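Local coordinates for protein phytase (Citrobacter braakii, PDB 3ZHC) that belongs to branch 2 of the histidine phosphatase superfamily, with helices packed around a central mixed sheet, at residues I424-P427 against E428-V431; T115-T118 against G119-F122. The protein carries 2 engineered substitutions. All coordinates share one frame; numbering follows the deposited sequence.

Read from the N terminus, contact 2 comes first, within helix 113-126, the helical arm of a beta-alpha-beta unit between strands 105-109 and 134-135 of the mixed sheet. Contact 1 follows some 300 residues later, near the C terminus, where the chain turns after leaving helix 414-424. Each contact joins consecutive residues and closes no more than a single turn of chain, so the two stand in series and neither nest nor cross. Their centres lie 27 Å apart and their nearest atoms about 15 Å. Contact 2 packs against helix 71-90 and, through Phe122, against strand 318-323, whereas contact 1 fastens the C-terminal tail against helix 282-301.

Contact 1 of 2, residues I424-P427 against E428-V431; sequences IRVP and ECAV
The amide of Cys429 donates to the carbonyl oxygen of Val426, N to O 2.9 Å, and this bond closes a tight turn through Pro427 and Glu428. The bond is fairly straight at the hydrogen (153°), yet the donor sits above the plane of the carbonyl, 47° out of it. One residue on, Ala430 N reaches Pro427 O in a weak bond of 3.4 Å. Two successive i to i+3 bonds make a short 3-10 turn, and proline suits its early position because the ring already fixes phi and the turn asks for no hydrogen there.

Side chains pack on both flanks of the turn. The Glu428 chain bends at chi2 (82°), which folds the carboxylate back alongside the Pro427 ring. Its OE1 lies 3.7 Å from Pro427 CD. The same OE1 lies 3.5 Å from Val426 CG1, where the valine and glutamate side chains cross at about a right angle. With CG1 anti to its own backbone N, Val426 also meets sulfur, CG1 lying 3.8 Å from Cys429 SG. The guanidinium of Arg425 comes obliquely to the methyl of Ala430, NH2 to CB 3.7 Å, while its NE forms a salt bridge with Asp294.

The tail is pinned from several directions: Cys429 is joined by a disulfide to Cys155, and Val426 and Cys429 lean on Ser287 of helix 282-301. Thr290 of the same helix takes the Val426 amide. Here backbone bonds turn the chain by roughly a right angle, while the disulfide ties the turn to a distant part of the chain; with only one of those bonds strong, the disulfide and the Asp294 salt bridge would be expected to supply much of the fixation.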
# COMPACT_ATOMS: atom_id res chain seq x y z
N ILE B 424 -22.64 -12.55 7.43
CA ILE B 424 -21.43 -13.21 6.89
C ILE B 424 -21.26 -14.70 7.28
O ILE B 424 -20.68 -15.46 6.51
CB ILE B 424 -20.12 -12.37 7.23
CG1 ILE B 424 -19.79 -12.38 8.73
CG2 ILE B 424 -20.26 -10.94 6.69
CD1 ILE B 424 -18.88 -11.18 9.20
N ARG B 425 -21.76 -15.12 8.45
CA ARG B 425 -21.54 -16.50 8.93
C ARG B 425 -22.17 -17.58 8.04
O ARG B 425 -23.19 -17.36 7.41
CB ARG B 425 -22.04 -16.68 10.38
CG ARG B 425 -23.55 -16.64 10.54
CD ARG B 425 -23.94 -16.66 11.99
NE ARG B 425 -23.55 -17.89 12.67
CZ ARG B 425 -24.20 -19.05 12.62
NH1 ARG B 425 -25.32 -19.20 11.89
NH2 ARG B 425 -23.74 -20.09 13.30
N VAL B 426 -21.52 -18.75 7.99
CA VAL B 426 -21.98 -19.90 7.24
C VAL B 426 -22.54 -20.87 8.30
O VAL B 426 -21.77 -21.47 9.03
CB VAL B 426 -20.84 -20.53 6.42
CG1 VAL B 426 -21.32 -21.78 5.66
CG2 VAL B 426 -20.27 -19.50 5.47
N PRO B 427 -23.90 -21.02 8.38
CA PRO B 427 -24.52 -21.87 9.46
C PRO B 427 -24.04 -23.34 9.48
O PRO B 427 -23.96 -23.96 10.56
CB PRO B 427 -26.03 -21.75 9.19
CG PRO B 427 -26.15 -21.27 7.82
CD PRO B 427 -24.94 -20.46 7.50
N GLU B 428 -23.72 -23.88 8.30
CA GLU B 428 -23.18 -25.24 8.18
C GLU B 428 -21.81 -25.43 8.89
O GLU B 428 -21.47 -26.56 9.27
CB GLU B 428 -23.05 -25.65 6.70
CG GLU B 428 -24.40 -25.84 5.94
CD GLU B 428 -25.05 -24.52 5.41
OE1 GLU B 428 -24.39 -23.45 5.41
OE2 GLU B 428 -26.23 -24.58 5.00
N CYS B 429 -21.05 -24.33 9.06
CA CYS B 429 -19.69 -24.38 9.68
C CYS B 429 -19.65 -24.09 11.17
O CYS B 429 -18.56 -23.93 11.73
CB CYS B 429 -18.74 -23.48 8.89
SG CYS B 429 -18.62 -24.03 7.20
N ALA B 430 -20.83 -24.02 11.82
CA ALA B 430 -20.91 -23.79 13.26
C ALA B 430 -20.40 -25.00 14.04
O ALA B 430 -20.49 -26.14 13.56
CB ALA B 430 -22.34 -23.48 13.66
N VAL B 431 -19.86 -24.74 15.23
CA VAL B 431 -19.37 -25.80 16.12
C VAL B 431 -20.42 -26.01 17.21
O VAL B 431 -20.50 -25.23 18.15
CB VAL B 431 -18.00 -25.45 16.71
CG1 VAL B 431 -17.55 -26.54 17.68
CG2 VAL B 431 -16.99 -25.29 15.61

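Contact 2 of 2, residues T115-T118 against G119-F122; sequences TRKT and GEAF
Lys117 O lies where two donors converge: the amide of Ala121, N to O 2.8 Å, and a water that donates to it at 3.0 Å. The first belongs to an unbroken run of i to i+4 backbone bonds, with Gly119 N on Thr115 O, Glu120 N on Arg116 O at 3.1 Å, and Phe122 N on Thr118 O at 2.8 Å, the signature of a regular alpha-helix. The same winding brings the Ala121 methyl close to Lys117 O, CB to O 3.2 Å.

The water supplies the second kind of link. It also donates to Glu120 OE2, at 2.7 Å, and so ties this carboxylate to the backbone one turn back. Opposite charges would at most add a weak attraction: the Lys117 and Glu120 side chains run side by side, but NZ stays 4.9 Å from OE2, too far for a salt bridge, and the aliphatic CD is what approaches OE1, at 4.1 Å.

Apolar packing centres on Val77 of helix 71-90, which lies against Thr118, Ala121 and Phe122. Phe122, its CG anti to the backbone N (chi1 -174°), swings its ring away from this turn to stack with Phe320. Thr118 OG1 bonds to Arg114 O and to the amide of Gly40, in the family's Arg-His-Gly sequence. The helix thus divides its chemistry, with hydrated charge outward and hydrophobic contact and a hydroxyl tether inward.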
# COMPACT_ATOMS: atom_id res chain seq x y z
N THR B 115 0.35 -22.35 19.84
CA THR B 115 -0.81 -21.62 20.33
C THR B 115 -0.93 -21.78 21.86
O THR B 115 -1.12 -20.80 22.56
CB THR B 115 -2.10 -22.06 19.62
OG1 THR B 115 -2.17 -23.47 19.62
CG2 THR B 115 -2.10 -21.58 18.15
N ARG B 116 -0.82 -23.01 22.35
CA ARG B 116 -0.89 -23.31 23.80
C ARG B 116 0.13 -22.51 24.62
O ARG B 116 -0.24 -21.92 25.64
CB ARG B 116 -0.73 -24.82 24.06
CG ARG B 116 -2.04 -25.64 23.82
CD ARG B 116 -1.77 -27.14 23.58
NE ARG B 116 -0.64 -27.46 24.37
CZ ARG B 116 0.48 -28.06 23.99
NH1 ARG B 116 0.70 -28.54 22.76
NH2 ARG B 116 1.40 -28.21 24.89
N LYS B 117 1.39 -22.51 24.18
CA LYS B 117 2.44 -21.71 24.83
C LYS B 117 2.28 -20.20 24.60
O LYS B 117 2.82 -19.41 25.38
CB LYS B 117 3.87 -22.13 24.40
CG LYS B 117 4.25 -23.60 24.66
CD LYS B 117 3.76 -24.16 25.98
CE LYS B 117 4.29 -25.55 26.18
NZ LYS B 117 5.76 -25.58 26.47
N THR B 118 1.56 -19.79 23.54
CA THR B 118 1.22 -18.35 23.37
C THR B 118 0.19 -17.94 24.45
O THR B 118 0.29 -16.85 25.00
CB THR B 118 0.74 -18.03 21.95
OG1 THR B 118 1.83 -18.17 21.05
CG2 THR B 118 0.21 -16.58 21.87
N GLY B 119 -0.77 -18.82 24.75
CA GLY B 119 -1.72 -18.61 25.86
C GLY B 119 -0.97 -18.47 27.19
O GLY B 119 -1.24 -17.55 27.98
N GLU B 120 -0.03 -19.39 27.42
CA GLU B 120 0.84 -19.37 28.62
C GLU B 120 1.60 -18.08 28.69
O GLU B 120 1.55 -17.37 29.72
CB GLU B 120 1.82 -20.56 28.60
CG GLU B 120 2.94 -20.52 29.65
CD GLU B 120 3.85 -21.69 29.54
OE1 GLU B 120 3.43 -22.80 29.88
OE2 GLU B 120 5.00 -21.51 29.08
N ALA B 121 2.30 -17.76 27.60
CA ALA B 121 3.13 -16.56 27.51
C ALA B 121 2.32 -15.27 27.70
O ALA B 121 2.79 -14.34 28.39
CB ALA B 121 3.88 -16.52 26.19
N PHE B 122 1.11 -15.20 27.12
CA PHE B 122 0.25 -14.00 27.28
C PHE B 122 -0.13 -13.77 28.76
O PHE B 122 -0.07 -12.64 29.24
CB PHE B 122 -0.99 -14.07 26.42
CG PHE B 122 -1.83 -12.81 26.45
CD1 PHE B 122 -1.46 -11.69 25.70
CD2 PHE B 122 -2.98 -12.74 27.25
CE1 PHE B 122 -2.23 -10.50 25.72
CE2 PHE B 122 -3.76 -11.56 27.28
CZ PHE B 122 -3.38 -10.44 26.52
O HOH W 1 5.28 -19.81 26.99